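Local coordinates for protein YecR (PDB 7BGL) that is of unknown function but, as a YecR-like lipoprotein, probably belongs to the ring assembly of the bacterial flagellar basal body, at residues T37-L42 against N89-L94; V52-A57 against L94-R99. All blocks are in the same frame, centred on the assembly; numbering follows the deposited sequence.

Interaction 1: T37-L42 against N89-L94; sequences TYNQPL and NTRFTL
Y38 and F92 form a hydrogen-bonded pair in an antiparallel strand ladder that carries T37-L42 alongside N89-L94. Y38 N donates to F92 O and F92 N returns to Y38 O, both at 2.9 Å, the second bond almost straight at the hydrogen. Two residues on, Q40 and T90 repeat the exchange between backbone N and O, with Q40 N to T90 O the more bent bond. CA-H groups face carbonyls too: T37 CA, one residue before Y38, is 3.3 Å from F92 O.

On one face of the sheet, Y38, Q40, T90 and F92 put their side chains together. The Y38 ring starts from a chi1 of 52°, CG lodged between the backbone N and the carbonyl carbon, and lies with one face against CB of F92. The two rings are nearly parallel, their planes 14° apart, yet slid so far that they barely overlap, with 5.6 Å between the Y38 and F92 centroids. L94 meets the Y38 ring at its edge, L94 CG to Y38 CE1 3.8 Å, while the aliphatic part of Q40 borders F92, Q40 CG to F92 CE1 3.5 Å. These strands are the two central ones of a four-stranded antiparallel sheet; strand 23-28 flanks 33-41, and 76-82 flanks 87-97.

The other face is more polar. N39 and R91 run side by side in the same direction, amide and guanidinium planes 20° apart, bringing N39 OD1 within 2.9 Å of R91 NE. Further along, the T37 and T93 methyls meet, CG2 to CG2 3.9 Å.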
loop_
_atom_site.group_PDB
_atom_site.type_symbol
_atom_site.label_atom_id
_atom_site.label_comp_id
_atom_site.label_asym_id
_atom_site.label_seq_id
_atom_site.Cartn_x
_atom_site.Cartn_y
_atom_site.Cartn_z
ATOM N N THR C 37 36.816 98.546 9.208
ATOM C CA THR C 37 35.516 98.386 9.841
ATOM C C THR C 37 35.049 99.708 10.432
ATOM O O THR C 37 35.853 100.515 10.907
ATOM C CB THR C 37 35.551 97.318 10.944
ATOM O OG1 THR C 37 36.526 97.680 11.930
ATOM C CG2 THR C 37 35.907 95.961 10.359
ATOM N N TYR C 38 33.735 99.920 10.396
ATOM C CA TYR C 38 33.119 101.056 11.066
ATOM C C TYR C 38 31.801 100.614 11.686
ATOM O O TYR C 38 31.260 99.554 11.363
ATOM C CB TYR C 38 32.916 102.250 10.120
ATOM C CG TYR C 38 32.188 101.944 8.831
ATOM C CD1 TYR C 38 32.858 101.397 7.745
ATOM C CD2 TYR C 38 30.836 102.229 8.690
ATOM C CE1 TYR C 38 32.199 101.126 6.562
ATOM C CE2 TYR C 38 30.170 101.962 7.510
ATOM C CZ TYR C 38 30.855 101.412 6.449
ATOM O OH TYR C 38 30.195 101.142 5.273
ATOM N N ASN C 39 31.299 101.435 12.606
ATOM C CA ASN C 39 30.153 101.084 13.428
ATOM C C ASN C 39 28.937 101.928 13.064
ATOM O O ASN C 39 29.061 103.069 12.610
ATOM C CB ASN C 39 30.473 101.265 14.916
ATOM C CG ASN C 39 31.681 100.463 15.353
ATOM O OD1 ASN C 39 32.096 99.525 14.674
ATOM N ND2 ASN C 39 32.254 100.832 16.493
ATOM N N GLN C 40 27.759 101.345 13.271
ATOM C CA GLN C 40 26.488 102.027 13.073
ATOM C C GLN C 40 25.566 101.742 14.250
ATOM O O GLN C 40 25.261 100.576 14.532
ATOM C CB GLN C 40 25.827 101.579 11.769
ATOM C CG GLN C 40 26.089 102.484 10.580
ATOM C CD GLN C 40 24.968 102.431 9.559
ATOM O OE1 GLN C 40 23.868 101.962 9.852
ATOM N NE2 GLN C 40 25.245 102.905 8.351
ATOM N N PRO C 41 25.111 102.770 14.968
ATOM C CA PRO C 41 24.118 102.543 16.027
ATOM C C PRO C 41 22.817 102.000 15.460
ATOM O O PRO C 41 22.679 101.859 14.242
ATOM C CB PRO C 41 23.930 103.933 16.650
ATOM C CG PRO C 41 25.122 104.724 16.233
ATOM C CD PRO C 41 25.601 104.158 14.935
ATOM N N LEU C 42 21.856 101.692 16.330
ATOM C CA LEU C 42 20.608 101.083 15.890
ATOM C C LEU C 42 19.909 101.949 14.848
ATOM O O LEU C 42 19.774 101.544 13.688
ATOM C CB LEU C 42 19.684 100.841 17.086
ATOM C CG LEU C 42 18.771 99.615 17.022
ATOM C CD1 LEU C 42 17.905 99.526 18.268
ATOM C CD2 LEU C 42 17.910 99.639 15.769
ATOM N N ASN C 89 24.124 97.500 17.633
ATOM C CA ASN C 89 25.219 97.993 16.812
ATOM C C ASN C 89 25.391 97.103 15.591
ATOM O O ASN C 89 25.160 95.892 15.647
ATOM C CB ASN C 89 26.533 98.050 17.603
ATOM C CG ASN C 89 27.677 98.624 16.790
ATOM O OD1 ASN C 89 27.589 99.739 16.275
ATOM N ND2 ASN C 89 28.757 97.863 16.669
ATOM N N THR C 90 25.803 97.717 14.484
ATOM C CA THR C 90 26.063 97.004 13.241
ATOM C C THR C 90 27.465 97.340 12.759
ATOM O O THR C 90 27.841 98.515 12.706
ATOM C CB THR C 90 25.035 97.364 12.163
ATOM O OG1 THR C 90 23.722 97.015 12.618
ATOM C CG2 THR C 90 25.335 96.618 10.874
ATOM N N ARG C 91 28.233 96.313 12.410
ATOM C CA ARG C 91 29.582 96.500 11.892
ATOM C C ARG C 91 29.561 96.428 10.372
ATOM O O ARG C 91 29.055 95.459 9.796
ATOM C CB ARG C 91 30.531 95.442 12.457
ATOM C CG ARG C 91 30.814 95.590 13.941
ATOM C CD ARG C 91 31.863 96.659 14.195
ATOM N NE ARG C 91 32.159 96.805 15.614
ATOM C CZ ARG C 91 32.946 95.990 16.302
ATOM N NH1 ARG C 91 33.536 94.954 15.730
ATOM N NH2 ARG C 91 33.146 96.220 17.597
ATOM N N PHE C 92 30.111 97.453 9.725
ATOM C CA PHE C 92 30.206 97.509 8.274
ATOM C C PHE C 92 31.670 97.417 7.874
ATOM O O PHE C 92 32.512 98.148 8.408
ATOM C CB PHE C 92 29.577 98.793 7.729
ATOM C CG PHE C 92 28.078 98.812 7.803
ATOM C CD1 PHE C 92 27.435 99.307 8.924
ATOM C CD2 PHE C 92 27.313 98.331 6.755
ATOM C CE1 PHE C 92 26.056 99.325 8.996
ATOM C CE2 PHE C 92 25.934 98.346 6.822
ATOM C CZ PHE C 92 25.304 98.843 7.944
ATOM N N THR C 93 31.965 96.521 6.936
ATOM C CA THR C 93 33.327 96.224 6.526
ATOM C C THR C 93 33.567 96.664 5.088
ATOM O O THR C 93 32.690 96.554 4.227
ATOM C CB THR C 93 33.629 94.728 6.659
ATOM O OG1 THR C 93 32.899 94.001 5.664
ATOM C CG2 THR C 93 33.234 94.224 8.038
ATOM N N LEU C 94 34.774 97.170 4.845
ATOM C CA LEU C 94 35.227 97.567 3.517
ATOM C C LEU C 94 36.487 96.779 3.195
ATOM O O LEU C 94 37.434 96.768 3.990
ATOM C CB LEU C 94 35.497 99.073 3.451
ATOM C CG LEU C 94 34.286 99.989 3.629
ATOM C CD1 LEU C 94 34.715 101.448 3.653
ATOM C CD2 LEU C 94 33.261 99.745 2.533
#

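Interaction 2: V52-A57 against L94-R99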
loop_
_atom_site.group_PDB
_atom_site.type_symbol
_atom_site.label_atom_id
_atom_site.label_comp_id
_atom_site.label_asym_id
_atom_site.label_seq_id
_atom_site.Cartn_x
_atom_site.Cartn_y
_atom_site.Cartn_z
ATOM N N VAL C 52 38.608 108.586 2.811
ATOM C CA VAL C 52 39.509 108.269 3.913
ATOM C C VAL C 52 39.771 106.770 3.971
ATOM O O VAL C 52 40.882 106.332 4.290
ATOM C CB VAL C 52 38.938 108.798 5.241
ATOM C CG1 VAL C 52 39.599 108.100 6.417
ATOM C CG2 VAL C 52 39.126 110.304 5.336
ATOM N N SER C 53 38.752 105.962 3.672
ATOM C CA SER C 53 38.955 104.518 3.618
ATOM C C SER C 53 39.959 104.149 2.535
ATOM O O SER C 53 40.831 103.300 2.749
ATOM C CB SER C 53 37.622 103.809 3.382
ATOM O OG SER C 53 37.065 104.173 2.130
ATOM N N HIS C 54 39.853 104.780 1.362
ATOM C CA HIS C 54 40.819 104.525 0.299
ATOM C C HIS C 54 42.221 104.942 0.720
ATOM O O HIS C 54 43.197 104.235 0.449
ATOM C CB HIS C 54 40.404 105.256 -0.978
ATOM C CG HIS C 54 41.380 105.107 -2.102
ATOM N ND1 HIS C 54 41.718 103.882 -2.637
ATOM C CD2 HIS C 54 42.094 106.028 -2.792
ATOM C CE1 HIS C 54 42.595 104.055 -3.609
ATOM N NE2 HIS C 54 42.841 105.348 -3.723
ATOM N N GLY C 55 42.341 106.097 1.378
ATOM C CA GLY C 55 43.646 106.527 1.854
ATOM C C GLY C 55 44.255 105.554 2.845
ATOM O O GLY C 55 45.439 105.221 2.759
ATOM N N THR C 56 43.450 105.082 3.801
ATOM C CA THR C 56 43.948 104.123 4.782
ATOM C C THR C 56 44.337 102.805 4.121
ATOM O O THR C 56 45.353 102.197 4.481
ATOM C CB THR C 56 42.900 103.888 5.869
ATOM O OG1 THR C 56 41.692 103.397 5.274
ATOM C CG2 THR C 56 42.602 105.183 6.609
ATOM N N ALA C 57 43.535 102.342 3.160
ATOM C CA ALA C 57 43.872 101.111 2.453
ATOM C C ALA C 57 45.174 101.262 1.678
ATOM O O ALA C 57 46.007 100.348 1.663
ATOM C CB ALA C 57 42.730 100.713 1.518
ATOM N N LEU C 94 34.774 97.170 4.845
ATOM C CA LEU C 94 35.227 97.567 3.517
ATOM C C LEU C 94 36.487 96.779 3.195
ATOM O O LEU C 94 37.434 96.768 3.990
ATOM C CB LEU C 94 35.497 99.073 3.451
ATOM C CG LEU C 94 34.286 99.989 3.629
ATOM C CD1 LEU C 94 34.715 101.448 3.653
ATOM C CD2 LEU C 94 33.261 99.745 2.533
ATOM N N SER C 95 36.498 96.125 2.039
ATOM C CA SER C 95 37.606 95.277 1.628
ATOM C C SER C 95 38.364 95.919 0.474
ATOM O O SER C 95 37.767 96.557 -0.398
ATOM C CB SER C 95 37.110 93.889 1.216
ATOM O OG SER C 95 36.121 93.981 0.206
ATOM N N TRP C 96 39.684 95.754 0.483
ATOM C CA TRP C 96 40.557 96.283 -0.553
ATOM C C TRP C 96 41.586 95.224 -0.917
ATOM O O TRP C 96 42.098 94.520 -0.042
ATOM C CB TRP C 96 41.264 97.567 -0.097
ATOM C CG TRP C 96 40.343 98.594 0.493
ATOM C CD1 TRP C 96 39.734 98.546 1.713
ATOM C CD2 TRP C 96 39.926 99.821 -0.115
ATOM N NE1 TRP C 96 38.964 99.668 1.902
ATOM C CE2 TRP C 96 39.065 100.467 0.794
ATOM C CE3 TRP C 96 40.199 100.438 -1.340
ATOM C CZ2 TRP C 96 38.474 101.697 0.518
ATOM C CZ3 TRP C 96 39.612 101.660 -1.612
ATOM C CH2 TRP C 96 38.758 102.274 -0.689
ATOM N N GLN C 97 41.884 95.119 -2.207
ATOM C CA GLN C 97 42.860 94.165 -2.722
ATOM C C GLN C 97 44.071 94.947 -3.215
ATOM O O GLN C 97 44.019 95.575 -4.278
ATOM C CB GLN C 97 42.258 93.314 -3.837
ATOM C CG GLN C 97 43.140 92.165 -4.293
ATOM C CD GLN C 97 43.757 92.411 -5.655
ATOM O OE1 GLN C 97 43.212 93.154 -6.470
ATOM N NE2 GLN C 97 44.900 91.785 -5.908
ATOM N N CYS C 98 45.155 94.912 -2.444
ATOM C CA CYS C 98 46.359 95.633 -2.828
ATOM C C CYS C 98 46.935 95.055 -4.115
ATOM O O CYS C 98 46.970 93.837 -4.309
ATOM C CB CYS C 98 47.399 95.572 -1.711
ATOM S SG CYS C 98 46.820 96.121 -0.087
ATOM N N ARG C 99 47.388 95.940 -4.998
ATOM C CA ARG C 99 47.941 95.522 -6.281
ATOM C C ARG C 99 49.135 96.383 -6.679
ATOM O O ARG C 99 50.091 96.527 -5.915
ATOM C CB ARG C 99 46.868 95.578 -7.371
ATOM C CG ARG C 99 45.872 94.432 -7.316
ATOM C CD ARG C 99 45.021 94.374 -8.573
ATOM N NE ARG C 99 44.211 95.573 -8.742
ATOM C CZ ARG C 99 43.351 95.762 -9.733
ATOM N NH1 ARG C 99 43.155 94.842 -10.663
ATOM N NH2 ARG C 99 42.667 96.902 -9.791
#
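W96 projects from strand 94-97 toward the first turns of helix 52-63, where A57, S53 and H54 meet one face and the outer edge of its indole. The apolar part of the contact is a CH-pi interaction: A57 CB stands over the five-membered ring, close to its normal and 3.4 Å from CG of W96. Beyond the indole, S53 CB touches the CD1 methyl of L94 at 3.8 Å; the same CD1 branch that borders Y38 thus also reaches S53.

Polar atoms border the ring as well. S53 OG comes in at the indole edge, near its plane, 3.3 Å from W96 CZ2. S53 O overhangs the same face as the A57 methyl, toward the rim; S53 O is already gripped by two donors, T56 OG1 at 2.7 Å and the helical A57 N at 2.9 Å, which approach from one side of the carbonyl plane.

The two aromatic groups meet obliquely, with the W96 rim near the plane of the H54 imidazole at its edge. H54 CG lies anti to the backbone N (chi1 177°), which carries the imidazole across the far end of the indole. ND1 of H54 comes to 3.2 Å from W96 CZ3, the two ring planes being 35° apart, and H54 CA presses equally near W96 CH2.

The axes of segments 52-57 and 94-97 run at 44° to each other, and the helix packs on one face of the antiparallel sheet, with L36 of strand 33-41 touching S53, T56 and W96. Just past the strand, C98 is disulfide-bonded to C61, tying this segment to the later part of the helix.

How the interactions relate
Both interactions use strand 87-97, one after the other: its 89-94 part pairs with strand 33-41 in interaction 1, and its 94-97 end faces helix 52-63 in interaction 2. Their centres lie about 17 Å apart, on opposite sides of the chain's centre. L94 is the shared residue, touching Y38 in the first contact and S53 in the second. The first contact builds the sheet laterally through backbone bonds, whereas the second layers a helix on it through side chains. Strand 33-41 and the helix follow each other in sequence, so the strand's partner in the sheet is also the element on which the next helix packs.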